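PDB 1LQU: NADPH-ferredoxin reductase FprA from Mycobacterium tuberculosis, which is an FAD-containing oxidoreductase that transfers electrons between NADPH and ferredoxin and may supply electrons to P450 systems. Local coordinates for residues 108-113 with 320-325; 151-156 with 195-200. All coordinates share one frame; numbering follows the deposited sequence.

Interaction 1: residues 108-113 with 320-325; sequences SDRMLN and RSVGYR. With NDP (NADPH dihydro-nicotinamide-adenine-dinucleotide phosphate), chain I; ACT (acetate ion), chain C.
R320 and D109 form the salt bridge of this contact. The R320 chain runs extended from CG to NE and turns its edge to the carboxylate. NH2 and NE of R320 both bind D109 OD1, at 2.7 and 3.0 Å. They come from the same face of the carboxylate, whose plane is 53° from that of the guanidinium. A weak bond joins R320 NE to R110 O. E117 makes a long, weak ion pair with R320.

Backbone bonds pair the strands. S108 and R325 exchange two in an antiparallel hydrogen-bonded pair. D109 and Y324 form the non-hydrogen-bonded pair beside it, with diverging side chains. R110 N then bonds G323 O at 3.0 Å, nearly straight at 173°. Water 1 accepts from V322 N and also lies within bonding distance of R110 O and G323 O.

Segment 320-325 of this two-stranded sheet touches both nucleotides: V322 packs on the NADPH adenine and Y324 touches FAD. R110 is probably an NADP-binding residue. A bend at chi3 (67°) turns the R110 guanidinium so that its edge meets V322 O. There R110 NH1 bonds V322 O at 2.9 Å, in the guanidinium plane. The same R110 NH1 is 3.0 Å from N7A of the NADPH adenine. NH2 faces an acetate, probably from the crystallisation liquor, whose placement is doubtful.

L112 CD2 meets V322 CG1 at 3.9 Å, the two side chains crossing at about a right angle. V322 CG1 also packs 3.4 Å from C4A of the adenine. M111 runs alongside R320, with its CE over one guanidinium face.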
loop_
_atom_site.group_PDB
_atom_site.type_symbol
_atom_site.label_atom_id
_atom_site.label_comp_id
_atom_site.label_asym_id
_atom_site.label_seq_id
_atom_site.Cartn_x
_atom_site.Cartn_y
_atom_site.Cartn_z
ATOM N N SER A 108 -6.904 4.369 2.694
ATOM C CA SER A 108 -6.694 5.615 3.409
ATOM C C SER A 108 -5.537 5.465 4.405
ATOM O O SER A 108 -4.782 4.526 4.337
ATOM C CB SER A 108 -8.007 6.055 4.080
ATOM O OG SER A 108 -7.914 7.349 4.605
ATOM N N ASP A 109 -5.431 6.429 5.308
ATOM C CA ASP A 109 -4.304 6.527 6.237
ATOM C C ASP A 109 -4.738 6.574 7.682
ATOM O O ASP A 109 -5.817 7.050 8.003
ATOM C CB ASP A 109 -3.499 7.821 6.000
ATOM C CG ASP A 109 -4.314 9.042 6.263
ATOM O OD1 ASP A 109 -4.114 9.708 7.301
ATOM O OD2 ASP A 109 -5.185 9.399 5.435
ATOM N N ARG A 110 -3.881 6.094 8.559
ATOM C CA ARG A 110 -4.015 6.346 9.968
ATOM C C ARG A 110 -3.515 7.753 10.295
ATOM O O ARG A 110 -2.506 8.209 9.790
ATOM C CB ARG A 110 -3.235 5.333 10.765
ATOM C CG ARG A 110 -3.761 3.920 10.660
ATOM C CD ARG A 110 -3.144 2.965 11.655
ATOM N NE ARG A 110 -3.523 3.276 13.024
ATOM C CZ ARG A 110 -2.758 3.860 13.950
ATOM N NH1 ARG A 110 -1.544 4.301 13.679
ATOM N NH2 ARG A 110 -3.234 4.027 15.172
ATOM N N MET A 111 -4.230 8.404 11.187
ATOM C CA MET A 111 -3.920 9.734 11.680
ATOM C C MET A 111 -3.205 9.691 13.000
ATOM O O MET A 111 -3.291 8.724 13.736
ATOM C CB MET A 111 -5.201 10.565 11.794
ATOM C CG MET A 111 -5.820 10.783 10.419
ATOM S SD MET A 111 -7.223 11.828 10.394
ATOM C CE MET A 111 -6.345 13.339 10.516
ATOM N N LEU A 112 -2.471 10.766 13.257
ATOM C CA LEU A 112 -1.804 10.984 14.536
ATOM C C LEU A 112 -2.755 11.489 15.621
ATOM O O LEU A 112 -2.509 11.255 16.803
ATOM C CB LEU A 112 -0.694 12.017 14.376
ATOM C CG LEU A 112 0.430 11.625 13.414
ATOM C CD1 LEU A 112 1.314 12.851 13.174
ATOM C CD2 LEU A 112 1.230 10.462 13.953
ATOM N N ASN A 113 -3.787 12.215 15.206
ATOM C CA ASN A 113 -4.720 12.851 16.128
ATOM C C ASN A 113 -4.011 13.805 17.073
ATOM O O ASN A 113 -4.144 13.706 18.294
ATOM C CB ASN A 113 -5.567 11.826 16.871
ATOM C CG ASN A 113 -6.327 10.923 15.943
ATOM O OD1 ASN A 113 -6.995 11.374 15.012
ATOM N ND2 ASN A 113 -6.206 9.631 16.182
ATOM N N ARG A 320 3.252 11.667 7.944
ATOM C CA ARG A 320 2.956 10.620 8.893
ATOM C C ARG A 320 2.924 9.296 8.142
ATOM O O ARG A 320 2.145 9.099 7.220
ATOM C CB ARG A 320 1.656 10.870 9.658
ATOM C CG ARG A 320 0.401 10.933 8.813
ATOM C CD ARG A 320 -0.856 11.196 9.644
ATOM N NE ARG A 320 -2.051 11.298 8.823
ATOM C CZ ARG A 320 -2.446 12.391 8.205
ATOM N NH1 ARG A 320 -1.736 13.501 8.304
ATOM N NH2 ARG A 320 -3.575 12.391 7.506
ATOM N N SER A 321 3.801 8.399 8.546
ATOM C CA SER A 321 3.820 7.027 8.014
ATOM C C SER A 321 3.527 6.083 9.159
ATOM O O SER A 321 4.356 5.267 9.566
ATOM C CB SER A 321 5.158 6.724 7.339
ATOM O OG SER A 321 5.079 5.506 6.642
ATOM N N VAL A 322 2.302 6.202 9.662
ATOM C CA VAL A 322 1.874 5.461 10.828
ATOM C C VAL A 322 0.866 4.398 10.485
ATOM O O VAL A 322 0.123 3.914 11.338
ATOM C CB VAL A 322 1.464 6.366 11.993
ATOM C CG1 VAL A 322 2.672 7.228 12.380
ATOM C CG2 VAL A 322 0.259 7.244 11.709
ATOM N N GLY A 323 0.874 3.998 9.222
ATOM C CA GLY A 323 0.031 2.928 8.724
ATOM C C GLY A 323 -0.991 3.380 7.731
ATOM O O GLY A 323 -1.514 4.487 7.805
ATOM N N TYR A 324 -1.282 2.482 6.806
ATOM C CA TYR A 324 -2.421 2.614 5.927
ATOM C C TYR A 324 -3.682 2.193 6.714
ATOM O O TYR A 324 -3.562 1.708 7.828
ATOM C CB TYR A 324 -2.236 1.759 4.675
ATOM C CG TYR A 324 -1.349 2.385 3.597
ATOM C CD1 TYR A 324 -0.085 2.874 3.869
ATOM C CD2 TYR A 324 -1.807 2.487 2.295
ATOM C CE1 TYR A 324 0.665 3.472 2.892
ATOM C CE2 TYR A 324 -1.037 3.070 1.313
ATOM C CZ TYR A 324 0.197 3.575 1.616
ATOM O OH TYR A 324 0.973 4.189 0.647
ATOM N N ARG A 325 -4.864 2.391 6.130
ATOM C CA ARG A 325 -6.101 2.130 6.826
ATOM C C ARG A 325 -7.190 1.813 5.824
ATOM O O ARG A 325 -7.336 2.496 4.831
ATOM C CB ARG A 325 -6.486 3.355 7.670
ATOM C CG ARG A 325 -7.721 3.213 8.458
ATOM C CD ARG A 325 -7.931 4.403 9.397
ATOM N NE ARG A 325 -9.321 4.494 9.792
ATOM C CZ ARG A 325 -9.935 3.699 10.651
ATOM N NH1 ARG A 325 -9.297 2.739 11.301
ATOM N NH2 ARG A 325 -11.237 3.866 10.831
HETATM P PA NDP I . 4.160 -0.781 9.604
HETATM O O1A NDP I . 5.287 -1.607 9.163
HETATM O O2A NDP I . 3.081 -1.428 10.394
HETATM O O5B NDP I . 4.772 0.442 10.423
HETATM C C5B NDP I . 3.913 1.365 11.018
HETATM C C4B NDP I . 4.713 2.245 11.942
HETATM O O4B NDP I . 3.878 3.302 12.464
HETATM C C3B NDP I . 5.264 1.513 13.155
HETATM O O3B NDP I . 6.614 1.929 13.360
HETATM C C2B NDP I . 4.372 2.002 14.293
HETATM O O2B NDP I . 4.985 2.000 15.559
HETATM C C1B NDP I . 4.153 3.405 13.840
HETATM N N9A NDP I . 3.066 4.120 14.483
HETATM C C8A NDP I . 1.731 3.755 14.536
HETATM N N7A NDP I . 1.030 4.691 15.177
HETATM C C5A NDP I . 1.909 5.679 15.548
HETATM C C6A NDP I . 1.755 6.880 16.207
HETATM N N6A NDP I . 0.567 7.388 16.575
HETATM N N1A NDP I . 2.877 7.645 16.413
HETATM C C2A NDP I . 4.099 7.209 15.966
HETATM N N3A NDP I . 4.300 6.038 15.318
HETATM C C4A NDP I . 3.185 5.317 15.110
HETATM O O3 NDP I . 3.421 -0.058 8.382
HETATM P PN NDP I . 3.922 0.605 7.002
HETATM O O1N NDP I . 5.256 1.227 7.155
HETATM O O2N NDP I . 2.771 1.399 6.574
HETATM O O5D NDP I . 4.150 -0.658 6.071
HETATM C C5D NDP I . 3.022 -1.458 5.702
HETATM C C4D NDP I . 3.470 -2.872 5.345
HETATM O O4D NDP I . 4.052 -2.895 4.027
HETATM C C3D NDP I . 4.516 -3.393 6.308
HETATM O O3D NDP I . 4.318 -4.776 6.530
HETATM C C2D NDP I . 5.802 -3.170 5.525
HETATM O O2D NDP I . 6.932 -3.897 5.905
HETATM C C1D NDP I . 5.393 -3.353 4.106
HETATM N N1N NDP I . 6.211 -2.930 3.032
HETATM C C2N NDP I . 7.285 -3.680 2.656
HETATM C C3N NDP I . 8.364 -3.060 2.042
HETATM C C7N NDP I . 9.460 -3.938 1.725
HETATM O O7N NDP I . 9.456 -5.195 2.068
HETATM N N7N NDP I . 10.490 -3.398 1.076
HETATM C C4N NDP I . 8.362 -1.645 1.698
HETATM C C5N NDP I . 7.173 -0.862 2.199
HETATM C C6N NDP I . 6.177 -1.538 2.872
HETATM P P2B NDP I . 4.601 0.932 16.692
HETATM O O1X NDP I . 5.109 1.578 17.952
HETATM O O2X NDP I . 5.312 -0.350 16.340
HETATM O O3X NDP I . 3.092 0.751 16.654
HETATM C C ACT C . -2.314 6.969 16.136
HETATM O O ACT C . -1.942 5.947 16.828
HETATM O OXT ACT C . -3.228 7.771 16.540
HETATM C CH3 ACT C . -1.701 7.207 14.823
HETATM O O HOH W 1 -0.340 6.982 8.398
#

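Interaction 2: residues 151-156 with 195-200; sequences VVIGNG and VIVGRR. With NDP (NADPH dihydro-nicotinamide-adenine-dinucleotide phosphate), chain I.
The side-chain amide of N155 lies against G198. G198 CA is 3.4 Å from both OD1 and ND2 of N155. N155 ND2 also bonds G154 O within its own segment and gives a hydrogen bond to water 2, which donates to I196 O. The R199 guanidinium has the NADPH adenine on one face, with C5A 3.4 Å above its centre. Its edge faces the 2'-phosphate. R199 NE bonds O1X, and R199 NH2 bonds O3X at 2.8 Å. R200, bent at chi3 (-68°), puts its edge to the same phosphate. R200 NE bonds O1X, and R200 NH2 reaches O2X at 2.8 Å.

Leading to these groups, the strands run parallel, 20° apart. V152 N bonds V195 O, V197 N bonds V152 O at 2.8 Å, and G154 N bonds V197 O. V151, I153, V195 and V197 share one face. There V151 CG1 meets V197 CG2 at 3.8 Å, and I153 lies side by side with V197. V152 and I196 are on the other face, packed against helix 157-167. Strand, helix and strand make a beta-alpha-beta unit of the Rossmann-type NADP-binding domain.

G154 and G156 fit its GxGxxA turn. N155 N bonds the ribose O3B at 2.9 Å. G156, the N-cap of helix 157-167, brings its CA to 3.4 Å from O1N of the diphosphate. The positive end of the helix dipole probably favours that group.

All three terminal oxygens of the 2'-phosphate are bound by the two arginines, O1X by both. This is consistent with a preference for NADP over NAD, which lacks that phosphate.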
loop_
_atom_site.group_PDB
_atom_site.type_symbol
_atom_site.label_atom_id
_atom_site.label_comp_id
_atom_site.label_asym_id
_atom_site.label_seq_id
_atom_site.Cartn_x
_atom_site.Cartn_y
_atom_site.Cartn_z
ATOM N N VAL A 151 10.117 15.922 8.270
ATOM C CA VAL A 151 9.979 14.983 9.362
ATOM C C VAL A 151 9.030 13.889 8.944
ATOM O O VAL A 151 7.950 14.155 8.438
ATOM C CB VAL A 151 9.490 15.693 10.633
ATOM C CG1 VAL A 151 9.189 14.681 11.737
ATOM C CG2 VAL A 151 10.552 16.668 11.095
ATOM N N VAL A 152 9.459 12.654 9.144
ATOM C CA VAL A 152 8.644 11.480 8.843
ATOM C C VAL A 152 8.368 10.757 10.154
ATOM O O VAL A 152 9.293 10.391 10.870
ATOM C CB VAL A 152 9.333 10.517 7.846
ATOM C CG1 VAL A 152 8.480 9.281 7.595
ATOM C CG2 VAL A 152 9.684 11.231 6.549
ATOM N N ILE A 153 7.093 10.563 10.469
ATOM C CA ILE A 153 6.705 9.878 11.693
ATOM C C ILE A 153 6.464 8.405 11.373
ATOM O O ILE A 153 5.711 8.083 10.462
ATOM C CB ILE A 153 5.420 10.468 12.301
ATOM C CG1 ILE A 153 5.508 11.991 12.460
ATOM C CG2 ILE A 153 5.076 9.788 13.599
ATOM C CD1 ILE A 153 6.613 12.492 13.321
ATOM N N GLY A 154 7.084 7.531 12.141
ATOM C CA GLY A 154 6.892 6.121 11.996
ATOM C C GLY A 154 8.154 5.329 11.778
ATOM O O GLY A 154 9.149 5.861 11.307
ATOM N N ASN A 155 8.097 4.040 12.080
ATOM C CA ASN A 155 9.256 3.138 11.993
ATOM C C ASN A 155 8.941 1.850 11.228
ATOM O O ASN A 155 9.420 0.783 11.564
ATOM C CB ASN A 155 9.847 2.777 13.365
ATOM C CG ASN A 155 10.835 3.780 13.946
ATOM O OD1 ASN A 155 11.331 3.527 15.037
ATOM N ND2 ASN A 155 11.103 4.904 13.278
ATOM N N GLY A 156 8.150 1.987 10.156
ATOM C CA GLY A 156 7.930 0.922 9.208
ATOM C C GLY A 156 8.650 1.215 7.904
ATOM O O GLY A 156 9.235 2.279 7.692
ATOM N N VAL A 195 14.174 13.706 9.105
ATOM C CA VAL A 195 14.248 13.101 10.433
ATOM C C VAL A 195 13.128 12.058 10.552
ATOM O O VAL A 195 11.964 12.420 10.400
ATOM C CB VAL A 195 14.121 14.162 11.551
ATOM C CG1 VAL A 195 14.339 13.500 12.909
ATOM C CG2 VAL A 195 15.096 15.301 11.341
ATOM N N ILE A 196 13.507 10.806 10.754
ATOM C CA ILE A 196 12.562 9.695 10.897
ATOM C C ILE A 196 12.386 9.492 12.406
ATOM O O ILE A 196 13.345 9.207 13.113
ATOM C CB ILE A 196 13.083 8.446 10.234
ATOM C CG1 ILE A 196 13.302 8.673 8.740
ATOM C CG2 ILE A 196 12.114 7.265 10.474
ATOM C CD1 ILE A 196 14.032 7.558 8.081
ATOM N N VAL A 197 11.150 9.629 12.861
ATOM C CA VAL A 197 10.838 9.684 14.270
ATOM C C VAL A 197 9.965 8.503 14.701
ATOM O O VAL A 197 8.803 8.375 14.275
ATOM C CB VAL A 197 10.138 10.983 14.583
ATOM C CG1 VAL A 197 9.873 11.132 16.043
ATOM C CG2 VAL A 197 10.942 12.174 14.074
ATOM N N GLY A 198 10.554 7.632 15.514
ATOM C CA GLY A 198 9.880 6.454 16.016
ATOM C C GLY A 198 9.493 6.617 17.465
ATOM O O GLY A 198 10.288 7.092 18.283
ATOM N N ARG A 199 8.262 6.207 17.796
ATOM C CA ARG A 199 7.763 6.371 19.153
ATOM C C ARG A 199 8.333 5.388 20.147
ATOM O O ARG A 199 8.542 5.739 21.308
ATOM C CB ARG A 199 6.220 6.359 19.175
ATOM C CG ARG A 199 5.546 5.068 18.760
ATOM C CD ARG A 199 4.067 5.129 19.032
ATOM N NE ARG A 199 3.425 3.957 18.489
ATOM C CZ ARG A 199 2.107 3.797 18.475
ATOM N NH1 ARG A 199 1.338 4.755 18.947
ATOM N NH2 ARG A 199 1.581 2.716 17.938
ATOM N N ARG A 200 8.556 4.153 19.715
ATOM C CA ARG A 200 9.227 3.170 20.546
ATOM C C ARG A 200 10.701 3.126 20.179
ATOM O O ARG A 200 11.213 4.082 19.612
ATOM C CB ARG A 200 8.518 1.832 20.491
ATOM C CG ARG A 200 7.080 1.912 21.025
ATOM C CD ARG A 200 6.405 0.572 21.256
ATOM N NE ARG A 200 6.167 -0.104 19.990
ATOM C CZ ARG A 200 5.990 -1.403 19.858
ATOM N NH1 ARG A 200 6.030 -2.210 20.909
ATOM N NH2 ARG A 200 5.789 -1.902 18.658
HETATM P PA NDP I . 4.160 -0.781 9.604
HETATM O O1A NDP I . 5.287 -1.607 9.163
HETATM O O2A NDP I . 3.081 -1.428 10.394
HETATM O O5B NDP I . 4.772 0.442 10.423
HETATM C C5B NDP I . 3.913 1.365 11.018
HETATM C C4B NDP I . 4.713 2.245 11.942
HETATM O O4B NDP I . 3.878 3.302 12.464
HETATM C C3B NDP I . 5.264 1.513 13.155
HETATM O O3B NDP I . 6.614 1.929 13.360
HETATM C C2B NDP I . 4.372 2.002 14.293
HETATM O O2B NDP I . 4.985 2.000 15.559
HETATM C C1B NDP I . 4.153 3.405 13.840
HETATM N N9A NDP I . 3.066 4.120 14.483
HETATM C C8A NDP I . 1.731 3.755 14.536
HETATM N N7A NDP I . 1.030 4.691 15.177
HETATM C C5A NDP I . 1.909 5.679 15.548
HETATM C C6A NDP I . 1.755 6.880 16.207
HETATM N N6A NDP I . 0.567 7.388 16.575
HETATM N N1A NDP I . 2.877 7.645 16.413
HETATM C C2A NDP I . 4.099 7.209 15.966
HETATM N N3A NDP I . 4.300 6.038 15.318
HETATM C C4A NDP I . 3.185 5.317 15.110
HETATM O O3 NDP I . 3.421 -0.058 8.382
HETATM P PN NDP I . 3.922 0.605 7.002
HETATM O O1N NDP I . 5.256 1.227 7.155
HETATM O O2N NDP I . 2.771 1.399 6.574
HETATM O O5D NDP I . 4.150 -0.658 6.071
HETATM C C5D NDP I . 3.022 -1.458 5.702
HETATM C C4D NDP I . 3.470 -2.872 5.345
HETATM O O4D NDP I . 4.052 -2.895 4.027
HETATM C C3D NDP I . 4.516 -3.393 6.308
HETATM O O3D NDP I . 4.318 -4.776 6.530
HETATM C C2D NDP I . 5.802 -3.170 5.525
HETATM O O2D NDP I . 6.932 -3.897 5.905
HETATM C C1D NDP I . 5.393 -3.353 4.106
HETATM N N1N NDP I . 6.211 -2.930 3.032
HETATM C C2N NDP I . 7.285 -3.680 2.656
HETATM C C3N NDP I . 8.364 -3.060 2.042
HETATM C C7N NDP I . 9.460 -3.938 1.725
HETATM O O7N NDP I . 9.456 -5.195 2.068
HETATM N N7N NDP I . 10.490 -3.398 1.076
HETATM C C4N NDP I . 8.362 -1.645 1.698
HETATM C C5N NDP I . 7.173 -0.862 2.199
HETATM C C6N NDP I . 6.177 -1.538 2.872
HETATM P P2B NDP I . 4.601 0.932 16.692
HETATM O O1X NDP I . 5.109 1.578 17.952
HETATM O O2X NDP I . 5.312 -0.350 16.340
HETATM O O3X NDP I . 3.092 0.751 16.654
HETATM O O HOH W 2 13.566 6.346 13.944
#

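How the interactions relate
Interaction 2 is buried and interaction 1 is at the surface. Interaction 2 holds neighbouring strands of the six-stranded parallel sheet by regular backbone bonds and valine and isoleucine packing. Its arginines turn to the ligand. Interaction 1 forms a separate two-stranded sheet with loop on from it, and R320 ends a strand of the parallel sheet. Between its segments it adds a salt bridge and an arginine-to-carbonyl bond. The two meet where strand 317-320 adjoins strand 149-153: S321 N probably bonds I153 O at 2.7 Å. Both reach the NADPH adenine, which has V322 and R110 from interaction 1 and I153 and R199 from interaction 2 about it. The phosphate-binding arginines belong to interaction 2 alone.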